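Long-range contacts in S-adenosyl-L-methionine-dependent 2-deoxy-scyllo-inosamine dehydrogenase (Bacillus circulans, PDB 4M7S), which catalyses the radical S-adenosylmethionine-dependent two-electron oxidation of 2-deoxy-scyllo-inosamine to amino-dideoxy-scyllo-inosose in butirosin biosynthesis, using two [4Fe-4S] clusters: residues K3-I8 with N174-T179; T43-L48 with T79-R84; S49-A54 with Q203-I208; N166-V171 with Q241-Y246. All blocks are in the same frame, centred on the assembly; numbering follows the deposited sequence.

Contact 1. Residues K3-I8 with N174-T179; sequences KLFSMI and NLAVVT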
loop_
_atom_site.group_PDB
_atom_site.type_symbol
_atom_site.label_atom_id
_atom_site.label_comp_id
_atom_site.label_asym_id
_atom_site.label_seq_id
_atom_site.Cartn_x
_atom_site.Cartn_y
_atom_site.Cartn_z
ATOM N N LYS A 3 -8.244 -15.866 3.876
ATOM C CA LYS A 3 -7.834 -15.355 2.569
ATOM C C LYS A 3 -6.609 -14.432 2.659
ATOM O O LYS A 3 -6.580 -13.498 3.466
ATOM C CB LYS A 3 -9.014 -14.632 1.913
ATOM C CG LYS A 3 -8.659 -13.784 0.710
ATOM C CD LYS A 3 -9.791 -12.823 0.367
ATOM C CE LYS A 3 -9.315 -11.716 -0.568
ATOM N NZ LYS A 3 -8.238 -10.872 0.040
ATOM N N LEU A 4 -5.599 -14.696 1.832
ATOM C CA LEU A 4 -4.414 -13.841 1.785
ATOM C C LEU A 4 -4.801 -12.455 1.281
ATOM O O LEU A 4 -5.810 -12.302 0.588
ATOM C CB LEU A 4 -3.355 -14.446 0.861
ATOM C CG LEU A 4 -1.926 -13.894 0.949
ATOM C CD1 LEU A 4 -1.264 -14.333 2.255
ATOM C CD2 LEU A 4 -1.083 -14.317 -0.255
ATOM N N PHE A 5 -4.004 -11.447 1.625
ATOM C CA PHE A 5 -4.216 -10.102 1.100
ATOM C C PHE A 5 -4.185 -10.126 -0.427
ATOM O O PHE A 5 -3.495 -10.948 -1.027
ATOM C CB PHE A 5 -3.162 -9.131 1.644
ATOM C CG PHE A 5 -1.764 -9.688 1.643
ATOM C CD1 PHE A 5 -0.962 -9.594 0.512
ATOM C CD2 PHE A 5 -1.251 -10.301 2.778
ATOM C CE1 PHE A 5 0.321 -10.119 0.511
ATOM C CE2 PHE A 5 0.030 -10.821 2.789
ATOM C CZ PHE A 5 0.818 -10.733 1.650
ATOM N N SER A 6 -4.948 -9.237 -1.053
ATOM C CA SER A 6 -5.003 -9.189 -2.503
ATOM C C SER A 6 -4.152 -8.029 -3.016
ATOM O O SER A 6 -3.800 -7.980 -4.193
ATOM C CB SER A 6 -6.450 -9.056 -2.983
ATOM O OG SER A 6 -6.977 -7.794 -2.621
HETATM N N MSE A 7 -3.823 -7.102 -2.119
HETATM C CA MSE A 7 -2.973 -5.954 -2.440
HETATM C C MSE A 7 -1.958 -5.775 -1.321
HETATM O O MSE A 7 -2.296 -5.885 -0.133
HETATM C CB MSE A 7 -3.806 -4.675 -2.618
HETATM C CG MSE A 7 -2.997 -3.358 -2.494
HETATM SE SE MSE A 7 -1.767 -2.935 -3.990
HETATM C CE MSE A 7 -3.077 -2.162 -5.225
ATOM N N ILE A 8 -0.705 -5.544 -1.692
ATOM C CA ILE A 8 0.298 -5.183 -0.704
ATOM C C ILE A 8 0.960 -3.874 -1.116
ATOM O O ILE A 8 1.375 -3.721 -2.271
ATOM C CB ILE A 8 1.346 -6.297 -0.482
ATOM C CG1 ILE A 8 2.409 -5.832 0.517
ATOM C CG2 ILE A 8 2.005 -6.722 -1.800
ATOM C CD1 ILE A 8 3.203 -6.968 1.108
ATOM N N ASN A 174 -8.025 -7.340 2.938
ATOM C CA ASN A 174 -7.514 -7.334 1.562
ATOM C C ASN A 174 -6.132 -6.717 1.380
ATOM O O ASN A 174 -5.471 -6.935 0.364
ATOM C CB ASN A 174 -8.487 -6.581 0.647
ATOM C CG ASN A 174 -9.781 -7.323 0.445
ATOM O OD1 ASN A 174 -9.780 -8.476 0.024
ATOM N ND2 ASN A 174 -10.896 -6.674 0.765
ATOM N N LEU A 175 -5.704 -5.936 2.358
ATOM C CA LEU A 175 -4.551 -5.066 2.168
ATOM C C LEU A 175 -3.564 -5.232 3.304
ATOM O O LEU A 175 -3.945 -5.220 4.481
ATOM C CB LEU A 175 -5.033 -3.609 2.105
ATOM C CG LEU A 175 -4.140 -2.419 1.730
ATOM C CD1 LEU A 175 -3.824 -1.575 2.951
ATOM C CD2 LEU A 175 -2.868 -2.848 1.008
ATOM N N ALA A 176 -2.295 -5.414 2.945
ATOM C CA ALA A 176 -1.200 -5.284 3.894
ATOM C C ALA A 176 -0.337 -4.096 3.470
ATOM O O ALA A 176 -0.082 -3.905 2.276
ATOM C CB ALA A 176 -0.359 -6.564 3.932
ATOM N N VAL A 177 0.121 -3.309 4.443
ATOM C CA VAL A 177 1.081 -2.252 4.173
ATOM C C VAL A 177 2.399 -2.620 4.825
ATOM O O VAL A 177 2.411 -3.063 5.966
ATOM C CB VAL A 177 0.618 -0.896 4.753
ATOM C CG1 VAL A 177 1.683 0.183 4.525
ATOM C CG2 VAL A 177 -0.684 -0.467 4.118
ATOM N N VAL A 178 3.504 -2.438 4.101
ATOM C CA VAL A 178 4.844 -2.631 4.658
ATOM C C VAL A 178 5.597 -1.289 4.598
ATOM O O VAL A 178 5.770 -0.725 3.520
ATOM C CB VAL A 178 5.620 -3.691 3.853
ATOM C CG1 VAL A 178 7.056 -3.841 4.376
ATOM C CG2 VAL A 178 4.885 -5.022 3.861
ATOM N N THR A 179 6.022 -0.776 5.754
ATOM C CA THR A 179 6.672 0.522 5.841
ATOM C C THR A 179 8.149 0.390 5.509
ATOM O O THR A 179 8.639 -0.736 5.319
ATOM C CB THR A 179 6.544 1.129 7.247
ATOM O OG1 THR A 179 7.343 0.370 8.167
ATOM C CG2 THR A 179 5.069 1.136 7.701
#
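Met-7 and Ile-8 pair with Leu-175 and Ala-176 in a parallel beta ladder, where strand 7-10, the first strand of the radical SAM fold, lies beside strand 175-178 in the central sheet. The register is the evidence: Met-7 sits opposite Leu-175 with their CA atoms 5.0 Å apart, Ile-8 follows opposite Ala-176, and Ala-176 N donates to Met-7 O over 3.1 Å with 161° at the hydrogen.

A single acceptor grips the start of the ladder. Asn-174 O takes Met-7 N at 3.0 Å, almost head-on to the oxygen, and Ser-6 N at 2.8 Å from a tilted direction; Ser-6 OG adds a weak bond. Lys-3 bends at its last torsion (chi4 -62°), which brings NZ to Asn-174 OD1 at 2.8 Å and also to the neighbouring Leu-4 O. The amide nitrogen of Asn-174 probably finds its own partner in Gln-241.

The Phe-5 ring, its CG wedged between backbone N and carbonyl carbon (chi1 44°), is sandwiched: Leu-4 CG lies over its centre, and Ala-176 CB comes over the rim of the opposite face, 4.0 Å from CD2. On the same side as Ala-176, Ile-8 CD1 meets Val-178 CG2 at 3.8 Å, and Trp-209 of helix 205-209 packs on Ala-176. The selenomethionine Met-7 runs alongside Leu-175, CG to CD2.

The ladder thus rests on main-chain bonds, with a bifurcated carbonyl fixing where it starts, while the ammonium of Lys-3 would be expected to polarise the Asn-174 amide.

Contact 2. Residues T43-L48 with T79-R84; sequences TLMEQL and TEYIPR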
loop_
_atom_site.group_PDB
_atom_site.type_symbol
_atom_site.label_atom_id
_atom_site.label_comp_id
_atom_site.label_asym_id
_atom_site.label_seq_id
_atom_site.Cartn_x
_atom_site.Cartn_y
_atom_site.Cartn_z
ATOM N N THR A 43 14.068 -9.664 1.237
ATOM C CA THR A 43 13.381 -10.673 2.046
ATOM C C THR A 43 11.866 -10.602 1.855
ATOM O O THR A 43 11.199 -11.620 1.923
ATOM C CB THR A 43 13.782 -10.742 3.567
ATOM O OG1 THR A 43 12.633 -10.541 4.399
ATOM C CG2 THR A 43 14.839 -9.758 3.935
ATOM N N LEU A 44 11.327 -9.414 1.593
ATOM C CA LEU A 44 9.900 -9.317 1.272
ATOM C C LEU A 44 9.575 -10.062 -0.026
ATOM O O LEU A 44 8.560 -10.762 -0.115
ATOM C CB LEU A 44 9.452 -7.860 1.147
ATOM C CG LEU A 44 7.968 -7.701 0.783
ATOM C CD1 LEU A 44 7.047 -8.322 1.856
ATOM C CD2 LEU A 44 7.607 -6.245 0.562
HETATM N N MSE A 45 10.426 -9.893 -1.037
HETATM C CA MSE A 45 10.257 -10.620 -2.296
HETATM C C MSE A 45 10.273 -12.136 -2.063
HETATM O O MSE A 45 9.475 -12.871 -2.644
HETATM C CB MSE A 45 11.349 -10.226 -3.311
HETATM C CG MSE A 45 11.208 -8.802 -3.886
HETATM SE SE MSE A 45 9.480 -8.513 -4.771
HETATM C CE MSE A 45 8.597 -7.552 -3.334
ATOM N N GLU A 46 11.191 -12.594 -1.217
ATOM C CA GLU A 46 11.332 -14.014 -0.930
ATOM C C GLU A 46 10.101 -14.553 -0.229
ATOM O O GLU A 46 9.700 -15.695 -0.454
ATOM C CB GLU A 46 12.560 -14.256 -0.050
ATOM C CG GLU A 46 13.886 -13.972 -0.738
ATOM C CD GLU A 46 15.046 -14.017 0.233
ATOM O OE1 GLU A 46 14.798 -13.885 1.458
ATOM O OE2 GLU A 46 16.198 -14.184 -0.223
ATOM N N GLN A 47 9.524 -13.742 0.650
ATOM C CA GLN A 47 8.340 -14.163 1.392
ATOM C C GLN A 47 7.137 -14.195 0.470
ATOM O O GLN A 47 6.349 -15.145 0.501
ATOM C CB GLN A 47 8.075 -13.229 2.577
ATOM C CG GLN A 47 9.195 -13.247 3.609
ATOM C CD GLN A 47 8.963 -12.239 4.712
ATOM O OE1 GLN A 47 7.854 -11.704 4.859
ATOM N NE2 GLN A 47 10.006 -11.960 5.485
ATOM N N LEU A 48 7.007 -13.161 -0.358
ATOM C CA LEU A 48 5.893 -13.083 -1.294
ATOM C C LEU A 48 6.036 -14.186 -2.329
ATOM O O LEU A 48 5.046 -14.769 -2.791
ATOM C CB LEU A 48 5.807 -11.693 -1.951
ATOM C CG LEU A 48 5.341 -10.525 -1.077
ATOM C CD1 LEU A 48 5.262 -9.219 -1.901
ATOM C CD2 LEU A 48 3.978 -10.836 -0.425
ATOM N N THR A 79 9.211 -9.012 -10.937
ATOM C CA THR A 79 9.040 -9.865 -12.108
ATOM C C THR A 79 9.766 -11.210 -11.937
ATOM O O THR A 79 9.364 -12.235 -12.508
ATOM C CB THR A 79 9.532 -9.136 -13.392
ATOM O OG1 THR A 79 8.777 -7.928 -13.575
ATOM C CG2 THR A 79 9.371 -10.001 -14.614
ATOM N N GLU A 80 10.834 -11.207 -11.143
ATOM C CA GLU A 80 11.622 -12.426 -10.918
ATOM C C GLU A 80 11.004 -13.281 -9.827
ATOM O O GLU A 80 10.899 -14.500 -9.963
ATOM C CB GLU A 80 13.056 -12.073 -10.514
ATOM C CG GLU A 80 14.087 -12.238 -11.610
ATOM C CD GLU A 80 14.557 -13.672 -11.761
ATOM O OE1 GLU A 80 14.561 -14.177 -12.904
ATOM O OE2 GLU A 80 14.930 -14.291 -10.740
ATOM N N TYR A 81 10.608 -12.628 -8.737
ATOM C CA TYR A 81 10.111 -13.323 -7.556
ATOM C C TYR A 81 8.616 -13.623 -7.619
ATOM O O TYR A 81 8.180 -14.706 -7.225
ATOM C CB TYR A 81 10.431 -12.520 -6.287
ATOM C CG TYR A 81 11.858 -12.690 -5.800
ATOM C CD1 TYR A 81 12.208 -13.759 -4.988
ATOM C CD2 TYR A 81 12.855 -11.791 -6.173
ATOM C CE1 TYR A 81 13.503 -13.921 -4.538
ATOM C CE2 TYR A 81 14.156 -11.948 -5.739
ATOM C CZ TYR A 81 14.474 -13.012 -4.917
ATOM O OH TYR A 81 15.769 -13.167 -4.480
ATOM N N ILE A 82 7.837 -12.663 -8.105
ATOM C CA ILE A 82 6.381 -12.802 -8.140
ATOM C C ILE A 82 5.796 -12.416 -9.510
ATOM O O ILE A 82 5.041 -11.451 -9.625
ATOM C CB ILE A 82 5.720 -11.988 -6.997
ATOM C CG1 ILE A 82 6.222 -10.542 -6.992
ATOM C CG2 ILE A 82 6.034 -12.615 -5.638
ATOM C CD1 ILE A 82 5.547 -9.655 -5.924
ATOM N N PRO A 83 6.144 -13.183 -10.559
ATOM C CA PRO A 83 5.753 -12.807 -11.923
ATOM C C PRO A 83 4.235 -12.849 -12.163
ATOM O O PRO A 83 3.767 -12.237 -13.125
ATOM C CB PRO A 83 6.472 -13.848 -12.798
ATOM C CG PRO A 83 6.693 -15.021 -11.903
ATOM C CD PRO A 83 6.905 -14.445 -10.526
ATOM N N ARG A 84 3.489 -13.556 -11.313
ATOM C CA ARG A 84 2.023 -13.542 -11.390
ATOM C C ARG A 84 1.413 -12.258 -10.802
ATOM O O ARG A 84 0.277 -11.909 -11.113
ATOM C CB ARG A 84 1.413 -14.737 -10.652
ATOM C CG ARG A 84 1.885 -16.102 -11.097
ATOM C CD ARG A 84 1.209 -17.194 -10.255
ATOM N NE ARG A 84 -0.234 -17.260 -10.494
ATOM C CZ ARG A 84 -1.145 -17.544 -9.566
ATOM N NH1 ARG A 84 -0.780 -17.782 -8.309
ATOM N NH2 ARG A 84 -2.431 -17.578 -9.894
#
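Met-45, a selenomethionine, lays its CB over one face of the Tyr-81 ring, 3.8 Å from the centroid and 24° off the ring normal, which meets the criteria for a CH-pi contact. The closest ring atom is Tyr-81 CG, 3.5 Å from Met-45 CB, so the approach is offset toward the root of the ring. Met-45 CG, anti to the carbonyl carbon (chi1 -71°), still brushes the ring, 4.1 Å from Tyr-81 CD2. Beyond it the chain bends twice and leaves the tyrosine; SE comes 4.3 Å from Ile-82 CD1, and CE carries on away from the ring.

Glu-46 runs side by side with Tyr-81, CG to CE1 at 3.8 Å in an oblique approach, its carboxylate plane turned 63° from the ring while forming a salt bridge with Lys-42. Nearly one turn beyond Met-45, Leu-48 CB meets Ile-82 CG2 at 3.8 Å, and the two CD1 methyls also touch. Ile-82 is the first residue past the end of helix 71-81.

The end of helix 71-81 and the residue after it thus pack on helix 38-50, mainly by apolar groups, above strand 56-58, whose Ile-57 touches Met-45, Leu-48 and Ile-82.

Contact 3. Residues S49-A54 with Q203-I208; sequences SSLDFA and QHISDI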
loop_
_atom_site.group_PDB
_atom_site.type_symbol
_atom_site.label_atom_id
_atom_site.label_comp_id
_atom_site.label_asym_id
_atom_site.label_seq_id
_atom_site.Cartn_x
_atom_site.Cartn_y
_atom_site.Cartn_z
ATOM N N SER A 49 7.280 -14.501 -2.677
ATOM C CA SER A 49 7.527 -15.598 -3.610
ATOM C C SER A 49 7.126 -16.949 -3.025
ATOM O O SER A 49 6.597 -17.803 -3.734
ATOM C CB SER A 49 8.997 -15.635 -4.044
ATOM O OG SER A 49 9.151 -16.530 -5.114
ATOM N N SER A 50 7.397 -17.146 -1.736
ATOM C CA SER A 50 7.061 -18.398 -1.058
ATOM C C SER A 50 5.536 -18.600 -0.974
ATOM O O SER A 50 5.051 -19.698 -0.692
ATOM C CB SER A 50 7.649 -18.398 0.350
ATOM O OG SER A 50 6.969 -17.466 1.179
ATOM N N LEU A 51 4.784 -17.534 -1.214
ATOM C CA LEU A 51 3.321 -17.598 -1.214
ATOM C C LEU A 51 2.759 -17.687 -2.637
ATOM O O LEU A 51 1.550 -17.733 -2.816
ATOM C CB LEU A 51 2.739 -16.355 -0.531
ATOM C CG LEU A 51 3.032 -16.134 0.954
ATOM C CD1 LEU A 51 2.753 -14.677 1.351
ATOM C CD2 LEU A 51 2.209 -17.099 1.820
ATOM N N ASP A 52 3.635 -17.701 -3.643
ATOM C CA ASP A 52 3.202 -17.582 -5.039
ATOM C C ASP A 52 2.236 -16.398 -5.207
ATOM O O ASP A 52 1.211 -16.501 -5.887
ATOM C CB ASP A 52 2.548 -18.884 -5.519
ATOM C CG ASP A 52 2.451 -18.970 -7.036
ATOM O OD1 ASP A 52 3.045 -18.118 -7.729
ATOM O OD2 ASP A 52 1.785 -19.904 -7.534
ATOM N N PHE A 53 2.568 -15.283 -4.567
ATOM C CA PHE A 53 1.693 -14.113 -4.543
ATOM C C PHE A 53 1.296 -13.618 -5.938
ATOM O O PHE A 53 2.156 -13.340 -6.780
ATOM C CB PHE A 53 2.339 -12.978 -3.759
ATOM C CG PHE A 53 1.480 -11.755 -3.672
ATOM C CD1 PHE A 53 0.279 -11.785 -2.967
ATOM C CD2 PHE A 53 1.861 -10.583 -4.301
ATOM C CE1 PHE A 53 -0.525 -10.658 -2.890
ATOM C CE2 PHE A 53 1.066 -9.456 -4.234
ATOM C CZ PHE A 53 -0.124 -9.490 -3.525
ATOM N N ALA A 54 -0.010 -13.512 -6.170
ATOM C CA ALA A 54 -0.533 -13.178 -7.490
ATOM C C ALA A 54 -1.539 -12.038 -7.436
ATOM O O ALA A 54 -2.365 -11.901 -8.337
ATOM C CB ALA A 54 -1.167 -14.419 -8.138
ATOM N N GLN A 203 9.882 -11.684 10.858
ATOM C CA GLN A 203 8.830 -12.684 10.812
ATOM C C GLN A 203 8.210 -12.719 9.424
ATOM O O GLN A 203 8.139 -11.697 8.748
ATOM C CB GLN A 203 7.761 -12.343 11.858
ATOM C CG GLN A 203 6.652 -13.358 12.003
ATOM C CD GLN A 203 5.828 -13.125 13.257
ATOM O OE1 GLN A 203 5.629 -11.983 13.682
ATOM N NE2 GLN A 203 5.361 -14.209 13.865
ATOM N N HIS A 204 7.774 -13.900 8.999
ATOM C CA HIS A 204 7.175 -14.063 7.683
ATOM C C HIS A 204 5.861 -13.306 7.585
ATOM O O HIS A 204 5.038 -13.334 8.505
ATOM C CB HIS A 204 6.950 -15.545 7.374
ATOM C CG HIS A 204 6.776 -15.839 5.915
ATOM N ND1 HIS A 204 5.652 -15.476 5.212
ATOM C CD2 HIS A 204 7.585 -16.482 5.034
ATOM C CE1 HIS A 204 5.777 -15.861 3.952
ATOM N NE2 HIS A 204 6.937 -16.480 3.819
ATOM N N ILE A 205 5.658 -12.631 6.462
ATOM C CA ILE A 205 4.477 -11.802 6.319
ATOM C C ILE A 205 3.199 -12.628 6.345
ATOM O O ILE A 205 2.141 -12.118 6.707
ATOM C CB ILE A 205 4.529 -10.926 5.064
ATOM C CG1 ILE A 205 3.442 -9.841 5.151
ATOM C CG2 ILE A 205 4.426 -11.790 3.807
ATOM C CD1 ILE A 205 3.452 -8.870 4.022
ATOM N N SER A 206 3.293 -13.909 5.988
ATOM C CA SER A 206 2.117 -14.757 6.056
ATOM C C SER A 206 1.750 -15.021 7.509
ATOM O O SER A 206 0.568 -15.115 7.856
ATOM C CB SER A 206 2.364 -16.087 5.348
ATOM O OG SER A 206 1.224 -16.917 5.465
ATOM N N ASP A 207 2.769 -15.180 8.352
ATOM C CA ASP A 207 2.551 -15.427 9.776
ATOM C C ASP A 207 2.015 -14.180 10.478
ATOM O O ASP A 207 1.247 -14.277 11.431
ATOM C CB ASP A 207 3.848 -15.885 10.444
ATOM C CG ASP A 207 4.293 -17.256 9.972
ATOM O OD1 ASP A 207 3.422 -18.100 9.671
ATOM O OD2 ASP A 207 5.515 -17.488 9.909
ATOM N N ILE A 208 2.449 -13.012 10.014
ATOM C CA ILE A 208 1.941 -11.754 10.537
ATOM C C ILE A 208 0.478 -11.597 10.136
ATOM O O ILE A 208 -0.383 -11.325 10.973
ATOM C CB ILE A 208 2.769 -10.569 10.007
ATOM C CG1 ILE A 208 4.197 -10.635 10.565
ATOM C CG2 ILE A 208 2.113 -9.239 10.360
ATOM C CD1 ILE A 208 5.168 -9.702 9.850
#
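Ser-50 OG accepts a hydrogen bond from His-204 NE2 at 2.8 Å, joining the end of helix 38-50 to the start of helix 205-209. Its place between the backbone N and carbonyl carbon of Ser-50 (chi1 70°) turns the hydroxyl to the histidine, where it lies only 5° out of the imidazole plane and meets the ring at its edge. Ser-50 OG is bonded as well to Gln-47 O in the preceding turn, which places it between that carbonyl and the histidine. At the other ring nitrogen, His-204 ND1 accepts from Ser-206 N at 2.9 Å, nearly straight at 164°: His-204 is the N-cap of its helix. With one nitrogen donating and the other accepting, both in plane, the rotation of the ring is fixed.

Leu-51 comes next and spreads its branches over the same helix start. Its CG stands at the ring edge, 4.1 Å from His-204 CE1; CD1 meets Ile-205 CG2 at 4.1 Å, the two side chains set roughly perpendicular; CD2 touches Ser-206 CB at 3.7 Å. Asp-52 then ends helix 38-50 in a Schellman motif, with positive phi and two bonds back into the last turn, one of them Asp-52 N to Ser-49 O at 3.0 Å.

After this turn Phe-53 dives beneath, packing on Leu-48, on Phe-5 and on Ile-8 of strand 7-10. The two helix ends sit next to each other at the surface above that strand, with Gln-47 OE1 accepting from Ile-205 N.

Contact 4. Residues N166-V171 with Q241-Y246; sequences NMSCMV and QTEEQY. With SF4 (iron/sulfur cluster), chain B.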
loop_
_atom_site.group_PDB
_atom_site.type_symbol
_atom_site.label_atom_id
_atom_site.label_comp_id
_atom_site.label_asym_id
_atom_site.label_seq_id
_atom_site.Cartn_x
_atom_site.Cartn_y
_atom_site.Cartn_z
ATOM N N ASN A 166 -20.136 2.007 13.658
ATOM C CA ASN A 166 -20.737 0.710 13.366
ATOM C C ASN A 166 -20.547 0.266 11.917
ATOM O O ASN A 166 -21.078 -0.762 11.505
ATOM C CB ASN A 166 -22.227 0.731 13.709
ATOM C CG ASN A 166 -22.479 1.005 15.176
ATOM O OD1 ASN A 166 -21.668 0.647 16.030
ATOM N ND2 ASN A 166 -23.604 1.646 15.480
HETATM N N MSE A 167 -19.797 1.042 11.144
HETATM C CA MSE A 167 -19.572 0.688 9.751
HETATM C C MSE A 167 -18.561 -0.435 9.613
HETATM O O MSE A 167 -17.559 -0.484 10.328
HETATM C CB MSE A 167 -19.076 1.879 8.946
HETATM C CG MSE A 167 -20.047 3.022 8.853
HETATM SE SE MSE A 167 -19.634 4.150 7.321
HETATM C CE MSE A 167 -20.119 5.875 8.095
ATOM N N SER A 168 -18.826 -1.329 8.673
ATOM C CA SER A 168 -17.876 -2.375 8.340
ATOM C C SER A 168 -16.693 -1.773 7.592
ATOM O O SER A 168 -16.754 -0.643 7.097
ATOM C CB SER A 168 -18.532 -3.403 7.432
ATOM O OG SER A 168 -18.711 -2.852 6.139
ATOM N N CYS A 169 -15.612 -2.536 7.516
ATOM C CA CYS A 169 -14.524 -2.192 6.625
ATOM C C CYS A 169 -13.699 -3.417 6.292
ATOM O O CYS A 169 -13.245 -4.128 7.184
ATOM C CB CYS A 169 -13.612 -1.129 7.215
ATOM S SG CYS A 169 -12.257 -0.792 6.066
HETATM N N MSE A 170 -13.495 -3.634 4.998
HETATM C CA MSE A 170 -12.833 -4.830 4.509
HETATM C C MSE A 170 -11.360 -4.608 4.184
HETATM O O MSE A 170 -10.682 -5.544 3.780
HETATM C CB MSE A 170 -13.557 -5.366 3.272
HETATM C CG MSE A 170 -15.067 -5.452 3.411
HETATM SE SE MSE A 170 -15.603 -6.465 4.979
HETATM C CE MSE A 170 -14.540 -8.063 4.629
ATOM N N VAL A 171 -10.863 -3.382 4.344
ATOM C CA VAL A 171 -9.444 -3.104 4.045
ATOM C C VAL A 171 -8.480 -4.071 4.754
ATOM O O VAL A 171 -7.597 -4.644 4.103
ATOM C CB VAL A 171 -9.044 -1.630 4.311
ATOM C CG1 VAL A 171 -7.555 -1.393 3.978
ATOM C CG2 VAL A 171 -9.934 -0.677 3.501
ATOM N N GLN A 241 -13.941 -0.370 0.283
ATOM C CA GLN A 241 -14.117 -1.712 0.853
ATOM C C GLN A 241 -15.024 -1.747 2.083
ATOM O O GLN A 241 -14.673 -2.305 3.125
ATOM C CB GLN A 241 -12.764 -2.374 1.138
ATOM C CG GLN A 241 -11.953 -2.652 -0.121
ATOM C CD GLN A 241 -10.659 -3.391 0.159
ATOM O OE1 GLN A 241 -10.570 -4.178 1.100
ATOM N NE2 GLN A 241 -9.645 -3.137 -0.661
ATOM N N THR A 242 -16.201 -1.149 1.942
ATOM C CA THR A 242 -17.209 -1.166 2.989
ATOM C C THR A 242 -18.498 -1.740 2.395
ATOM O O THR A 242 -18.711 -1.640 1.181
ATOM C CB THR A 242 -17.453 0.251 3.530
ATOM O OG1 THR A 242 -18.137 1.035 2.542
ATOM C CG2 THR A 242 -16.128 0.933 3.901
ATOM N N GLU A 243 -19.342 -2.354 3.227
ATOM C CA GLU A 243 -20.661 -2.808 2.773
ATOM C C GLU A 243 -21.443 -1.609 2.270
ATOM O O GLU A 243 -22.224 -1.695 1.323
ATOM C CB GLU A 243 -21.450 -3.432 3.925
ATOM C CG GLU A 243 -20.827 -4.651 4.556
ATOM C CD GLU A 243 -21.643 -5.170 5.727
ATOM O OE1 GLU A 243 -21.904 -4.398 6.673
ATOM O OE2 GLU A 243 -22.025 -6.351 5.695
ATOM N N GLU A 244 -21.207 -0.485 2.932
ATOM C CA GLU A 244 -21.908 0.765 2.695
ATOM C C GLU A 244 -21.658 1.333 1.294
ATOM O O GLU A 244 -22.367 2.239 0.849
ATOM C CB GLU A 244 -21.474 1.782 3.760
ATOM C CG GLU A 244 -21.804 1.385 5.213
ATOM C CD GLU A 244 -20.906 0.285 5.782
ATOM O OE1 GLU A 244 -21.075 -0.075 6.965
ATOM O OE2 GLU A 244 -20.031 -0.222 5.053
ATOM N N GLN A 245 -20.662 0.786 0.598
ATOM C CA GLN A 245 -20.178 1.353 -0.666
ATOM C C GLN A 245 -21.123 1.227 -1.874
ATOM O O GLN A 245 -20.955 1.945 -2.864
ATOM C CB GLN A 245 -18.819 0.750 -1.028
ATOM C CG GLN A 245 -18.936 -0.545 -1.810
ATOM C CD GLN A 245 -17.649 -1.337 -1.830
ATOM O OE1 GLN A 245 -16.569 -0.809 -1.550
ATOM N NE2 GLN A 245 -17.756 -2.618 -2.159
ATOM N N TYR A 246 -22.101 0.323 -1.811
ATOM C CA TYR A 246 -23.049 0.159 -2.918
ATOM C C TYR A 246 -24.086 1.277 -2.942
ATOM O O TYR A 246 -25.042 1.238 -3.721
ATOM C CB TYR A 246 -23.669 -1.240 -2.908
ATOM C CG TYR A 246 -22.686 -2.373 -3.098
ATOM C CD1 TYR A 246 -22.066 -2.589 -4.322
ATOM C CD2 TYR A 246 -22.397 -3.242 -2.056
ATOM C CE1 TYR A 246 -21.172 -3.636 -4.496
ATOM C CE2 TYR A 246 -21.507 -4.290 -2.219
ATOM C CZ TYR A 246 -20.900 -4.484 -3.440
ATOM O OH TYR A 246 -20.015 -5.531 -3.601
HETATM FE FE1 SF4 B . -10.588 3.336 8.140
HETATM FE FE2 SF4 B . -9.977 1.344 9.837
HETATM FE FE3 SF4 B . -8.501 1.772 7.644
HETATM FE FE4 SF4 B . -10.947 0.739 7.461
HETATM S S1 SF4 B . -9.138 -0.291 8.449
HETATM S S2 SF4 B . -10.102 2.393 6.109
HETATM S S3 SF4 B . -12.076 1.880 9.097
HETATM S S4 SF4 B . -8.672 3.220 9.422
#
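Cys-169, a ligand of the second [4Fe-4S] cluster, stands in a loop that runs antiparallel to residues 241-244, near the end of the modelled chain, their end-to-end directions 165° apart. Its SG binds iron FE4 at 2.5 Å and also accepts from Val-171 N at 3.4 Å, a capping bond that leads into helix 171-174. The bond to CB points away from residues 241-246, and with SG anti to the backbone N (chi1 178°) the sulfur reaches the cluster on that far side, while residues 241-246 back the loop on the other.

Three hydrogen bonds hold that backing. Met-170 N gives a short bond of 2.6 Å to Gln-241 O, arriving close to the line of the carbonyl. Ser-168 works in both directions: its N donates to Glu-244 OE1 at 3.1 Å, on the syn side and somewhat out of the carboxylate plane, while its OG accepts from Glu-243 N at 3.0 Å in a nearly straight line (174°).

Looser contacts fill in between. The Thr-242 CG2 methyl lies 3.6 Å from Ser-168 O, which is itself bonded to Arg-226. Gln-241 CB packs on Met-170 CB at 3.8 Å and on Val-171 CG2; that same valine methyl is 4.0 Å from cluster sulfide S2.

Together with Cys-187, Cys-232 and Cys-235 of the same cluster pocket, Cys-169 belongs to the auxiliary-cluster domain characteristic of SPASM-related radical SAM enzymes, in the shortened, single-cluster form often called Twitch.

Contacts 1, 2 and 3 touch one another, and contact 4 lies at the auxiliary [4Fe-4S] site and meets the others through contact 1. Contacts 2 and 3, centres 9 Å apart, share helix 38-50; both pack down onto contact 1, as where Ile-8 CD1 meets Ile-205 CD1 at 3.5 Å and Phe-5 CZ meets Leu-48 CD2 at 3.8 Å. Contact 4 lies about 30 Å from contact 2, centre to centre, but only about 17 Å from contact 1. The bridge is Asn-174 ND2 to Gln-241 OE1, probably a hydrogen bond although, at 2.5 Å, unusually short. The chain itself passes from the cluster ligand Cys-169 through helix 171-174 into strand 175-178 of the central sheet.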